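Local coordinates for aspartate aminotransferase (Rhodobacter sphaeroides, PDB 3NRA), which probably catalyses the pyridoxal-phosphate-dependent transfer of the amino group of L-aspartate to 2-oxoglutarate, giving oxaloacetate and L-glutamate, at residues B[155-160]-B[330-335]; B[163-168]-B[192-197]; B[185-190]-B[229-234]. All blocks are in the same frame, centred on the assembly; numbering follows the deposited sequence.

Contact 1: B[155-160]-B[330-335]; sequences LDYVSA and FARTPQ
The Arg332 chain bends at chi2 (-69°) and again at chi3 (-65°), and this fold turns its guanidinium back to the carbonyl of Tyr157. Phe330 has CG opposite its backbone N (chi1 167°), which carries the ring to Val158 and Ser159. Arg332 NH1 donates to Tyr157 O at 3.0 Å in a nearly straight bond. The oxygen lies in the guanidinium plane. Arg332 NH2 is hydrogen-bonded to Arg164 O, and NE makes a long, weak ion pair with Glu162 OE2. Nearer the backbone, in the same side chain, Arg332 CG meets the edge of the Tyr157 ring, 4.0 Å from CD2. Arg332 CD lies 3.5 Å from Ser159 O.

Val158 CG1 stands over the centre of one face of Phe330, a CH-pi contact 3.9 Å from the centroid. Val158 CG2 lies over the rim of its neighbour, the Tyr157 ring.

Segment 155-160 follows strand 149-154, an outermost strand of the seven-stranded sheet of the PLP-binding domain. Segment 330-335 leads into the four-stranded C-terminal sheet. Valine and the two rings pack together, while the buried arginine directs NH1 and NH2 to backbone carbonyls, so the loops are probably tied by main-chain acceptors more than by paired charges.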
ATOM      1  N   LEU B 155     -14.137  -8.193  24.992  1.00 13.78           N
ATOM      2  CA  LEU B 155     -13.044  -8.963  25.578  1.00 14.28           C
ATOM      3  C   LEU B 155     -12.986  -8.615  27.037  1.00 14.65           C
ATOM      4  O   LEU B 155     -12.525  -7.537  27.389  1.00 14.74           O
ATOM      5  CB  LEU B 155     -11.688  -8.625  24.911  1.00 14.00           C
ATOM      6  CG  LEU B 155     -10.461  -9.484  25.279  1.00 15.28           C
ATOM      7  CD1 LEU B 155     -10.648 -10.923  24.827  1.00 12.99           C
ATOM      8  CD2 LEU B 155      -9.144  -8.891  24.679  1.00 12.02           C
ATOM      9  N   ASP B 156     -13.422  -9.546  27.891  1.00 14.45           N
ATOM     10  CA  ASP B 156     -13.383  -9.346  29.313  1.00 15.15           C
ATOM     11  C   ASP B 156     -12.015  -9.807  29.835  1.00 14.58           C
ATOM     12  O   ASP B 156     -11.904 -10.783  30.556  1.00 13.21           O
ATOM     13  CB  ASP B 156     -14.565 -10.082  30.013  1.00 15.85           C
ATOM     14  CG  ASP B 156     -15.904  -9.348  29.830  1.00 18.36           C
ATOM     15  OD1 ASP B 156     -15.969  -8.142  30.118  1.00 20.44           O
ATOM     16  OD2 ASP B 156     -16.881  -9.973  29.369  1.00 22.12           O
ATOM     17  N   TYR B 157     -10.980  -9.085  29.427  1.00 14.15           N
ATOM     18  CA  TYR B 157      -9.589  -9.467  29.715  1.00 14.34           C
ATOM     19  C   TYR B 157      -9.179  -9.125  31.130  1.00 15.36           C
ATOM     20  O   TYR B 157      -8.168  -9.645  31.607  1.00 14.86           O
ATOM     21  CB  TYR B 157      -8.609  -8.789  28.719  1.00 15.03           C
ATOM     22  CG  TYR B 157      -8.490  -7.278  28.883  1.00 13.79           C
ATOM     23  CD1 TYR B 157      -9.427  -6.415  28.314  1.00 14.16           C
ATOM     24  CD2 TYR B 157      -7.426  -6.716  29.598  1.00 15.23           C
ATOM     25  CE1 TYR B 157      -9.338  -5.021  28.493  1.00 14.81           C
ATOM     26  CE2 TYR B 157      -7.324  -5.343  29.771  1.00 14.16           C
ATOM     27  CZ  TYR B 157      -8.296  -4.502  29.221  1.00 14.90           C
ATOM     28  OH  TYR B 157      -8.200  -3.160  29.394  1.00 16.89           O
ATOM     29  N   VAL B 158      -9.926  -8.218  31.805  1.00 15.13           N
ATOM     30  CA  VAL B 158      -9.566  -7.820  33.163  1.00 15.61           C
ATOM     31  C   VAL B 158      -9.979  -8.903  34.164  1.00 17.19           C
ATOM     32  O   VAL B 158     -11.191  -9.034  34.533  1.00 17.44           O
ATOM     33  CB  VAL B 158     -10.146  -6.454  33.575  1.00 16.24           C
ATOM     34  CG1 VAL B 158      -9.768  -6.156  35.020  1.00 14.32           C
ATOM     35  CG2 VAL B 158      -9.594  -5.337  32.649  1.00 14.10           C
ATOM     36  N   SER B 159      -8.982  -9.698  34.582  1.00 16.86           N
ATOM     37  CA  SER B 159      -9.208 -10.908  35.360  1.00 17.44           C
ATOM     38  C   SER B 159      -7.871 -11.434  35.880  1.00 17.21           C
ATOM     39  O   SER B 159      -6.869 -11.358  35.186  1.00 16.37           O
ATOM     40  CB  SER B 159      -9.846 -11.991  34.483  1.00 18.08           C
ATOM     41  OG  SER B 159     -10.012 -13.222  35.205  1.00 19.96           O
ATOM     42  N   ALA B 160      -7.885 -11.996  37.085  1.00 18.09           N
ATOM     43  CA  ALA B 160      -6.739 -12.775  37.620  1.00 18.70           C
ATOM     44  C   ALA B 160      -6.584 -14.155  36.933  1.00 18.84           C
ATOM     45  O   ALA B 160      -5.524 -14.792  37.044  1.00 17.91           O
ATOM     46  CB  ALA B 160      -6.891 -12.965  39.125  1.00 19.11           C
ATOM     47  N   PHE B 330      -3.750  -2.311  37.090  1.00 16.50           N
ATOM     48  CA  PHE B 330      -3.937  -3.693  36.673  1.00 16.25           C
ATOM     49  C   PHE B 330      -3.305  -3.861  35.300  1.00 15.67           C
ATOM     50  O   PHE B 330      -3.437  -2.979  34.448  1.00 14.71           O
ATOM     51  CB  PHE B 330      -5.425  -4.034  36.585  1.00 16.58           C
ATOM     52  CG  PHE B 330      -5.695  -5.303  35.889  1.00 15.52           C
ATOM     53  CD1 PHE B 330      -5.718  -6.490  36.584  1.00 16.70           C
ATOM     54  CD2 PHE B 330      -5.832  -5.334  34.506  1.00 15.54           C
ATOM     55  CE1 PHE B 330      -5.906  -7.670  35.927  1.00 16.75           C
ATOM     56  CE2 PHE B 330      -6.000  -6.498  33.855  1.00 13.95           C
ATOM     57  CZ  PHE B 330      -6.039  -7.673  34.553  1.00 15.85           C
ATOM     58  N   ALA B 331      -2.675  -5.009  35.065  1.00 14.79           N
ATOM     59  CA  ALA B 331      -2.190  -5.351  33.712  1.00 15.59           C
ATOM     60  C   ALA B 331      -2.127  -6.871  33.515  1.00 15.59           C
ATOM     61  O   ALA B 331      -1.580  -7.569  34.359  1.00 15.31           O
ATOM     62  CB  ALA B 331      -0.842  -4.744  33.481  1.00 14.72           C
ATOM     63  N   ARG B 332      -2.702  -7.373  32.411  1.00 14.60           N
ATOM     64  CA  ARG B 332      -2.572  -8.775  32.086  1.00 15.69           C
ATOM     65  C   ARG B 332      -1.137  -9.044  31.693  1.00 16.27           C
ATOM     66  O   ARG B 332      -0.493  -8.201  31.039  1.00 15.64           O
ATOM     67  CB  ARG B 332      -3.508  -9.207  30.925  1.00 15.57           C
ATOM     68  CG  ARG B 332      -5.017  -9.444  31.341  1.00 15.57           C
ATOM     69  CD  ARG B 332      -5.196 -10.665  32.206  1.00 14.91           C
ATOM     70  NE  ARG B 332      -4.865 -11.880  31.479  1.00 15.46           N
ATOM     71  CZ  ARG B 332      -5.702 -12.552  30.689  1.00 17.94           C
ATOM     72  NH1 ARG B 332      -6.966 -12.155  30.534  1.00 18.18           N
ATOM     73  NH2 ARG B 332      -5.273 -13.634  30.037  1.00 17.61           N
ATOM     74  N   THR B 333      -0.644 -10.217  32.072  1.00 15.90           N
ATOM     75  CA  THR B 333       0.615 -10.723  31.542  1.00 15.63           C
ATOM     76  C   THR B 333       0.481 -10.960  30.073  1.00 15.00           C
ATOM     77  O   THR B 333      -0.346 -11.778  29.667  1.00 14.47           O
ATOM     78  CB  THR B 333       1.010 -12.035  32.187  1.00 15.50           C
ATOM     79  OG1 THR B 333       0.962 -11.897  33.602  1.00 16.02           O
ATOM     80  CG2 THR B 333       2.458 -12.453  31.745  1.00 15.80           C
ATOM     81  N   PRO B 334       1.308 -10.267  29.244  1.00 14.94           N
ATOM     82  CA  PRO B 334       1.325 -10.598  27.822  1.00 15.26           C
ATOM     83  C   PRO B 334       1.863 -12.010  27.576  1.00 16.64           C
ATOM     84  O   PRO B 334       2.791 -12.437  28.242  1.00 16.99           O
ATOM     85  CB  PRO B 334       2.298  -9.546  27.220  1.00 15.11           C
ATOM     86  CG  PRO B 334       2.498  -8.545  28.254  1.00 13.87           C
ATOM     87  CD  PRO B 334       2.260  -9.186  29.555  1.00 14.51           C
ATOM     88  N   GLN B 335       1.247 -12.723  26.641  1.00 17.43           N
ATOM     89  CA  GLN B 335       1.554 -14.138  26.397  1.00 17.24           C
ATOM     90  C   GLN B 335       2.220 -14.349  25.028  1.00 16.14           C
ATOM     91  O   GLN B 335       2.938 -15.326  24.818  1.00 15.62           O
ATOM     92  CB  GLN B 335       0.289 -14.952  26.516  1.00 17.59           C
ATOM     93  CG  GLN B 335      -0.245 -15.003  27.972  1.00 20.86           C
ATOM     94  CD  GLN B 335      -1.702 -15.458  28.081  1.00 22.75           C
ATOM     95  OE1 GLN B 335      -2.596 -14.942  27.379  1.00 24.13           O
ATOM     96  NE2 GLN B 335      -1.963 -16.374  29.014  1.00 25.67           N
TER

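Contact 2: B[163-168]-B[192-197]; sequences TRAGLD and AGVVYS
Ala165 places its CB methyl over the face of the Tyr196 ring, 4.1 Å from the centroid and close to the ring normal, a CH-pi contact. The same methyl touches Val194 CG2 at 3.8 Å. Leu167 approaches the ring from another direction, with CB 3.8 Å from Tyr196 CE2 and CD2 equally near that atom. The Tyr196 CB points away from 163-168, but with CG opposite the carbonyl carbon (chi1 -73°) the ring swings back to meet both residues. Phe185 meets Tyr196 edge-to-face, and Val132 touches both Tyr196 and Leu167. At Tyr196 an alanine would lack the ring, which would probably open a gap beside the Ala165 methyl and leave Leu167 and Phe185 without their aromatic partner.

Both segments lead into helices of the large PLP-binding domain of this aminotransferase fold. Asp168 is the N-cap of helix 169-177, and Ser197 is the N-cap of helix 198-211. No hydrogen bond runs between the segments. Instead Glu200, in the first turn of helix 198-211, accepts from the backbone N of Ala165, Gly166, Leu167 and Ser197. Ser197 CB packs against Thr163 O at 3.4 Å. Arg164 adds its CB, 4.1 Å from Ser197 OG, while its extended chain leads away.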
ATOM      1  N   THR B 163      -5.759 -18.025  32.080  1.00 23.23           N
ATOM      2  CA  THR B 163      -5.839 -19.225  31.215  1.00 23.24           C
ATOM      3  C   THR B 163      -6.700 -18.979  29.967  1.00 22.67           C
ATOM      4  O   THR B 163      -6.849 -19.854  29.132  1.00 23.44           O
ATOM      5  CB  THR B 163      -6.407 -20.443  31.969  1.00 23.39           C
ATOM      6  OG1 THR B 163      -7.775 -20.198  32.315  1.00 23.08           O
ATOM      7  CG2 THR B 163      -5.585 -20.753  33.227  1.00 23.57           C
ATOM      8  N   ARG B 164      -7.288 -17.809  29.862  1.00 22.52           N
ATOM      9  CA  ARG B 164      -7.972 -17.437  28.645  1.00 21.99           C
ATOM     10  C   ARG B 164      -7.928 -15.953  28.454  1.00 20.48           C
ATOM     11  O   ARG B 164      -7.616 -15.193  29.404  1.00 20.59           O
ATOM     12  CB  ARG B 164      -9.410 -17.953  28.665  1.00 23.04           C
ATOM     13  CG  ARG B 164     -10.294 -17.390  29.766  1.00 26.83           C
ATOM     14  CD  ARG B 164     -11.646 -18.119  29.788  1.00 32.84           C
ATOM     15  NE  ARG B 164     -12.462 -17.716  30.945  1.00 39.92           N
ATOM     16  CZ  ARG B 164     -13.569 -18.350  31.370  1.00 44.71           C
ATOM     17  NH1 ARG B 164     -14.028 -19.447  30.735  1.00 46.83           N
ATOM     18  NH2 ARG B 164     -14.223 -17.896  32.454  1.00 45.29           N
ATOM     19  N   ALA B 165      -8.191 -15.527  27.220  1.00 18.42           N
ATOM     20  CA  ALA B 165      -8.195 -14.117  26.874  1.00 17.27           C
ATOM     21  C   ALA B 165      -9.390 -13.412  27.501  1.00 17.40           C
ATOM     22  O   ALA B 165      -9.269 -12.294  27.947  1.00 18.21           O
ATOM     23  CB  ALA B 165      -8.217 -13.947  25.394  1.00 16.32           C
ATOM     24  N   GLY B 166     -10.539 -14.077  27.503  1.00 16.90           N
ATOM     25  CA  GLY B 166     -11.754 -13.558  28.121  1.00 17.25           C
ATOM     26  C   GLY B 166     -12.823 -13.116  27.130  1.00 16.57           C
ATOM     27  O   GLY B 166     -13.685 -12.311  27.486  1.00 16.27           O
ATOM     28  N   LEU B 167     -12.773 -13.628  25.894  1.00 15.86           N
ATOM     29  CA  LEU B 167     -13.771 -13.263  24.880  1.00 16.28           C
ATOM     30  C   LEU B 167     -15.163 -13.703  25.321  1.00 15.88           C
ATOM     31  O   LEU B 167     -15.340 -14.819  25.823  1.00 16.36           O
ATOM     32  CB  LEU B 167     -13.446 -13.898  23.512  1.00 16.47           C
ATOM     33  CG  LEU B 167     -14.261 -13.368  22.301  1.00 17.27           C
ATOM     34  CD1 LEU B 167     -13.969 -11.891  22.014  1.00 16.22           C
ATOM     35  CD2 LEU B 167     -13.983 -14.193  21.054  1.00 16.54           C
ATOM     36  N   ASP B 168     -16.137 -12.803  25.137  1.00 15.01           N
ATOM     37  CA  ASP B 168     -17.548 -13.102  25.327  1.00 14.72           C
ATOM     38  C   ASP B 168     -18.076 -13.910  24.131  1.00 15.02           C
ATOM     39  O   ASP B 168     -18.567 -13.336  23.150  1.00 14.09           O
ATOM     40  CB  ASP B 168     -18.332 -11.794  25.497  1.00 14.49           C
ATOM     41  CG  ASP B 168     -19.828 -12.005  25.578  1.00 16.28           C
ATOM     42  OD1 ASP B 168     -20.287 -13.170  25.744  1.00 15.66           O
ATOM     43  OD2 ASP B 168     -20.564 -11.016  25.406  1.00 17.93           O
ATOM     44  N   ALA B 192      -3.774  -5.734  24.374  1.00 13.25           N
ATOM     45  CA  ALA B 192      -3.609  -6.343  25.729  1.00 14.45           C
ATOM     46  C   ALA B 192      -2.480  -7.431  25.812  1.00 14.87           C
ATOM     47  O   ALA B 192      -1.963  -7.718  26.893  1.00 16.37           O
ATOM     48  CB  ALA B 192      -4.942  -6.908  26.223  1.00 13.92           C
ATOM     49  N   GLY B 193      -2.141  -8.042  24.679  1.00 14.67           N
ATOM     50  CA  GLY B 193      -1.071  -9.082  24.627  1.00 14.69           C
ATOM     51  C   GLY B 193      -1.514 -10.453  25.103  1.00 13.98           C
ATOM     52  O   GLY B 193      -0.695 -11.364  25.229  1.00 13.03           O
ATOM     53  N   VAL B 194      -2.822 -10.603  25.355  1.00 13.59           N
ATOM     54  CA  VAL B 194      -3.384 -11.888  25.744  1.00 13.74           C
ATOM     55  C   VAL B 194      -3.597 -12.788  24.508  1.00 13.49           C
ATOM     56  O   VAL B 194      -3.878 -12.314  23.408  1.00 13.65           O
ATOM     57  CB  VAL B 194      -4.713 -11.729  26.538  1.00 13.49           C
ATOM     58  CG1 VAL B 194      -4.480 -10.942  27.814  1.00 12.05           C
ATOM     59  CG2 VAL B 194      -5.782 -11.096  25.678  1.00 13.75           C
ATOM     60  N   VAL B 195      -3.474 -14.082  24.719  1.00 13.86           N
ATOM     61  CA  VAL B 195      -3.551 -15.084  23.646  1.00 13.78           C
ATOM     62  C   VAL B 195      -4.802 -15.888  23.896  1.00 13.41           C
ATOM     63  O   VAL B 195      -5.103 -16.207  25.034  1.00 14.02           O
ATOM     64  CB  VAL B 195      -2.300 -16.014  23.685  1.00 13.85           C
ATOM     65  CG1 VAL B 195      -2.527 -17.277  22.875  1.00 13.13           C
ATOM     66  CG2 VAL B 195      -1.039 -15.232  23.186  1.00 15.18           C
ATOM     67  N   TYR B 196      -5.538 -16.208  22.851  1.00 13.23           N
ATOM     68  CA  TYR B 196      -6.811 -16.935  23.027  1.00 14.14           C
ATOM     69  C   TYR B 196      -6.503 -18.392  23.372  1.00 14.76           C
ATOM     70  O   TYR B 196      -5.590 -18.963  22.839  1.00 14.07           O
ATOM     71  CB  TYR B 196      -7.672 -16.839  21.772  1.00 13.91           C
ATOM     72  CG  TYR B 196      -8.299 -15.460  21.563  1.00 13.14           C
ATOM     73  CD1 TYR B 196      -7.524 -14.358  21.218  1.00 14.55           C
ATOM     74  CD2 TYR B 196      -9.646 -15.263  21.733  1.00 17.88           C
ATOM     75  CE1 TYR B 196      -8.082 -13.105  21.047  1.00 16.04           C
ATOM     76  CE2 TYR B 196     -10.217 -13.999  21.566  1.00 18.42           C
ATOM     77  CZ  TYR B 196      -9.430 -12.936  21.222  1.00 16.43           C
ATOM     78  OH  TYR B 196     -10.000 -11.696  21.039  1.00 16.50           O
ATOM     79  N   SER B 197      -7.233 -18.952  24.329  1.00 15.64           N
ATOM     80  CA  SER B 197      -7.044 -20.362  24.734  1.00 16.57           C
ATOM     81  C   SER B 197      -7.466 -21.321  23.620  1.00 16.67           C
ATOM     82  O   SER B 197      -8.185 -20.930  22.696  1.00 15.23           O
ATOM     83  CB  SER B 197      -7.883 -20.669  25.980  1.00 16.68           C
ATOM     84  OG  SER B 197      -9.267 -20.708  25.638  1.00 16.82           O
TER

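Contact 3: B[185-190]-B[229-234]; sequences FSNPNN and ASYTHL
Tyr231 and Asn187 bury the most surface here, at the C-terminal end of strand 182-186 in the seven-stranded mixed sheet of the PLP-binding domain. This is the large domain of the fold-type I aminotransferases. The strand ends at Ser186, and the chain runs on through Asn187 into a cis peptide bond before Pro188. Segment 229-234 lies in the connection between strands 214-218 and 245-249.

Tyr231 reaches across with CG opposite its backbone N (chi1 -170°). Its OH donates a short hydrogen bond of 2.6 Å to Asn187 O. The hydroxyl sits well above the carbonyl plane, so the bond does not follow a lone pair. The Asn187 side chain comes from the opposite direction, and its amide lies nearly parallel to the Tyr231 ring, with planes 16° apart. Asn187 ND2 is 3.4 Å from Tyr231 CZ. It is not hydrogen-bonded to the hydroxyl. Asn187 OD1 accepts from Tyr196 N, which helps to fix the turn of the amide. Pro188 adds its CD atom, 4.0 Å from Tyr231 CE2, while its N lies at the edge of the ring.

Phe185 is the next largest contributor on its segment. In one of two modelled conformers, Leu234 CD2 meets the edge of the Phe185 ring, 4.0 Å from CE1; this contact is therefore less certain. Phe185 also packs on Val215 and Ala217 of strand 214-218.

Two waters complete the polar part. Asn187 ND2 donates to both. Water 2 lies over the centre of one face of Tyr231, 2.7 Å from Asn187 ND2, and also takes the N-H of Thr232. Water 1 accepts from Leu234 N and donates to Thr232 O at 2.9 Å.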
ATOM      1  N   PHE B 185     -10.280 -10.507  14.259  1.00 12.33           N
ATOM      2  CA  PHE B 185      -9.634 -10.390  15.564  1.00 11.87           C
ATOM      3  C   PHE B 185      -8.129 -10.588  15.490  1.00 11.90           C
ATOM      4  O   PHE B 185      -7.623 -11.291  14.583  1.00 11.52           O
ATOM      5  CB  PHE B 185     -10.275 -11.367  16.586  1.00 12.34           C
ATOM      6  CG  PHE B 185      -9.840 -12.803  16.443  1.00 12.25           C
ATOM      7  CD1 PHE B 185     -10.231 -13.555  15.357  1.00 12.91           C
ATOM      8  CD2 PHE B 185      -9.113 -13.427  17.460  1.00 15.48           C
ATOM      9  CE1 PHE B 185      -9.856 -14.906  15.236  1.00 15.32           C
ATOM     10  CE2 PHE B 185      -8.724 -14.763  17.350  1.00 15.41           C
ATOM     11  CZ  PHE B 185      -9.099 -15.505  16.232  1.00 14.64           C
ATOM     12  N   SER B 186      -7.407  -9.946  16.424  1.00 11.38           N
ATOM     13  CA  SER B 186      -5.987 -10.186  16.592  1.00 12.28           C
ATOM     14  C   SER B 186      -5.722 -11.198  17.720  1.00 12.14           C
ATOM     15  O   SER B 186      -6.393 -11.190  18.751  1.00 13.68           O
ATOM     16  CB  SER B 186      -5.211  -8.864  16.853  1.00 12.52           C
ATOM     17  OG  SER B 186      -5.551  -8.318  18.101  1.00 13.01           O
ATOM     18  N   ASN B 187      -4.751 -12.074  17.472  1.00 12.46           N
ATOM     19  CA  ASN B 187      -4.314 -13.104  18.397  1.00 12.30           C
ATOM     20  C   ASN B 187      -2.804 -13.315  18.207  1.00 12.36           C
ATOM     21  O   ASN B 187      -2.408 -13.842  17.196  1.00 11.98           O
ATOM     22  CB  ASN B 187      -5.033 -14.420  18.119  1.00 12.67           C
ATOM     23  CG  ASN B 187      -4.715 -15.469  19.143  1.00 15.01           C
ATOM     24  OD1 ASN B 187      -4.307 -15.149  20.253  1.00 16.60           O
ATOM     25  ND2 ASN B 187      -4.878 -16.730  18.777  1.00 10.99           N
ATOM     26  N   PRO B 188      -1.960 -12.868  19.179  1.00 12.56           N
ATOM     27  CA  PRO B 188      -2.297 -12.208  20.415  1.00 12.57           C
ATOM     28  C   PRO B 188      -3.005 -10.867  20.205  1.00 13.52           C
ATOM     29  O   PRO B 188      -2.754 -10.155  19.195  1.00 13.78           O
ATOM     30  CB  PRO B 188      -0.943 -11.983  21.066  1.00 13.24           C
ATOM     31  CG  PRO B 188      -0.020 -11.820  19.946  1.00 13.07           C
ATOM     32  CD  PRO B 188      -0.498 -12.891  18.989  1.00 13.72           C
ATOM     33  N   ASN B 189      -3.908 -10.547  21.142  1.00 13.77           N
ATOM     34  CA  ASN B 189      -4.607  -9.283  21.157  1.00 13.67           C
ATOM     35  C   ASN B 189      -3.649  -8.098  21.198  1.00 13.03           C
ATOM     36  O   ASN B 189      -2.673  -8.093  21.977  1.00 13.61           O
ATOM     37  CB  ASN B 189      -5.555  -9.234  22.344  1.00 13.75           C
ATOM     38  CG  ASN B 189      -6.342  -7.949  22.404  1.00 14.00           C
ATOM     39  OD1 ASN B 189      -6.008  -7.038  23.182  1.00 13.45           O
ATOM     40  ND2 ASN B 189      -7.410  -7.869  21.615  1.00 10.42           N
ATOM     41  N   ASN B 190      -3.841  -7.186  20.263  1.00 12.29           N
ATOM     42  CA  ASN B 190      -3.292  -5.846  20.332  1.00 13.29           C
ATOM     43  C   ASN B 190      -4.502  -5.006  20.719  1.00 12.44           C
ATOM     44  O   ASN B 190      -5.447  -4.923  19.952  1.00 13.21           O
ATOM     45  CB  ASN B 190      -2.730  -5.447  18.938  1.00 13.32           C
ATOM     46  CG  ASN B 190      -2.096  -4.045  18.904  1.00 15.12           C
ATOM     47  OD1 ASN B 190      -2.364  -3.183  19.762  1.00 15.91           O
ATOM     48  ND2 ASN B 190      -1.283  -3.798  17.861  1.00 13.12           N
ATOM     49  N   ALA B 229       3.771 -20.149  27.357  1.00 27.71           N
ATOM     50  CA  ALA B 229       2.511 -19.706  26.775  1.00 25.85           C
ATOM     51  C   ALA B 229       2.106 -20.723  25.701  1.00 24.90           C
ATOM     52  O   ALA B 229       2.947 -21.208  24.952  1.00 24.36           O
ATOM     53  CB  ALA B 229       2.646 -18.325  26.184  1.00 24.01           C
ATOM     54  N   SER B 230       0.821 -21.057  25.663  1.00 23.33           N
ATOM     55  CA  SER B 230       0.262 -21.829  24.592  1.00 23.35           C
ATOM     56  C   SER B 230      -0.244 -20.871  23.498  1.00 21.11           C
ATOM     57  O   SER B 230      -0.433 -19.678  23.737  1.00 20.23           O
ATOM     58  CB  SER B 230      -0.879 -22.716  25.113  1.00 23.76           C
ATOM     59  OG  SER B 230      -2.130 -22.004  25.065  1.00 29.36           O
ATOM     60  N   TYR B 231      -0.403 -21.402  22.294  1.00 20.02           N
ATOM     61  CA  TYR B 231      -1.010 -20.678  21.180  1.00 18.45           C
ATOM     62  C   TYR B 231      -1.726 -21.657  20.284  1.00 18.62           C
ATOM     63  O   TYR B 231      -1.164 -22.691  19.916  1.00 18.54           O
ATOM     64  CB  TYR B 231       0.050 -19.908  20.374  1.00 17.73           C
ATOM     65  CG  TYR B 231      -0.544 -18.969  19.367  1.00 15.96           C
ATOM     66  CD1 TYR B 231      -0.960 -19.426  18.109  1.00 14.91           C
ATOM     67  CD2 TYR B 231      -0.781 -17.654  19.690  1.00 16.34           C
ATOM     68  CE1 TYR B 231      -1.533 -18.576  17.187  1.00 14.00           C
ATOM     69  CE2 TYR B 231      -1.366 -16.791  18.780  1.00 15.75           C
ATOM     70  CZ  TYR B 231      -1.747 -17.261  17.528  1.00 16.27           C
ATOM     71  OH  TYR B 231      -2.323 -16.396  16.628  1.00 17.26           O
ATOM     72  N   THR B 232      -2.951 -21.303  19.884  1.00 18.11           N
ATOM     73  CA  THR B 232      -3.774 -22.155  19.042  1.00 17.42           C
ATOM     74  C   THR B 232      -4.163 -21.397  17.755  1.00 16.78           C
ATOM     75  O   THR B 232      -4.697 -20.271  17.808  1.00 16.96           O
ATOM     76  CB  THR B 232      -5.033 -22.578  19.792  1.00 17.92           C
ATOM     77  OG1 THR B 232      -4.669 -23.007  21.099  1.00 18.15           O
ATOM     78  CG2 THR B 232      -5.758 -23.708  19.072  1.00 17.10           C
ATOM     79  N   HIS B 233      -3.914 -22.033  16.609  1.00 16.29           N
ATOM     80  CA  HIS B 233      -4.169 -21.435  15.310  1.00 15.37           C
ATOM     81  C   HIS B 233      -5.554 -21.803  14.824  1.00 15.26           C
ATOM     82  O   HIS B 233      -5.815 -22.957  14.496  1.00 15.87           O
ATOM     83  CB  HIS B 233      -3.130 -21.919  14.305  1.00 15.90           C
ATOM     84  CG  HIS B 233      -1.737 -21.530  14.650  1.00 14.19           C
ATOM     85  ND1 HIS B 233      -1.152 -20.375  14.173  1.00 14.84           N
ATOM     86  CD2 HIS B 233      -0.788 -22.159  15.388  1.00 16.78           C
ATOM     87  CE1 HIS B 233       0.083 -20.283  14.641  1.00 17.28           C
ATOM     88  NE2 HIS B 233       0.335 -21.358  15.373  1.00 14.60           N
ATOM     89  N   LEU B 234      -6.428 -20.800  14.732  1.00 15.06           N
ATOM     90  CA  LEU B 234      -7.819 -20.998  14.247  0.50 14.95           C
ATOM     91  C   LEU B 234      -7.877 -21.804  12.963  1.00 14.99           C
ATOM     92  O   LEU B 234      -8.721 -22.664  12.819  1.00 15.45           O
ATOM     93  CB  LEU B 234      -8.514 -19.642  14.023  0.50 14.20           C
ATOM     94  CG  LEU B 234     -10.015 -19.727  13.694  0.50 14.09           C
ATOM     95  CD1 LEU B 234     -10.758 -20.353  14.852  0.50 13.18           C
ATOM     96  CD2 LEU B 234     -10.594 -18.341  13.364  0.50 11.35           C
TER
HETATM   97  O   HOH W   1      -5.502 -18.190  16.017  1.00  9.43           O
HETATM   98  O   HOH W   2      -4.331 -18.807  20.477  1.00 15.86           O

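The three contacts form a connected patch running from the large domain to the C-terminal part of the chain. Contact 2 is the middle piece, with its centre about 8 Å from those of contacts 1 and 3, which lie about 14 Å apart. Gln335 N probably hydrogen-bonds to Gly193 O at 2.8 Å, tying contact 1 to contact 2. Val194 O probably accepts from Asn189 N at 2.9 Å, tying contact 2 to contact 3. Along the chain, contacts 2 and 3 interleave inside the loop closed by contact 1. The cofactor side is reached through segment 185-190. There Asn190 hydrogen-bonds through ND2 to O3 of the pyridoxal phosphate-modified lysine at position 253 and through OD1 to Arg381 NH1.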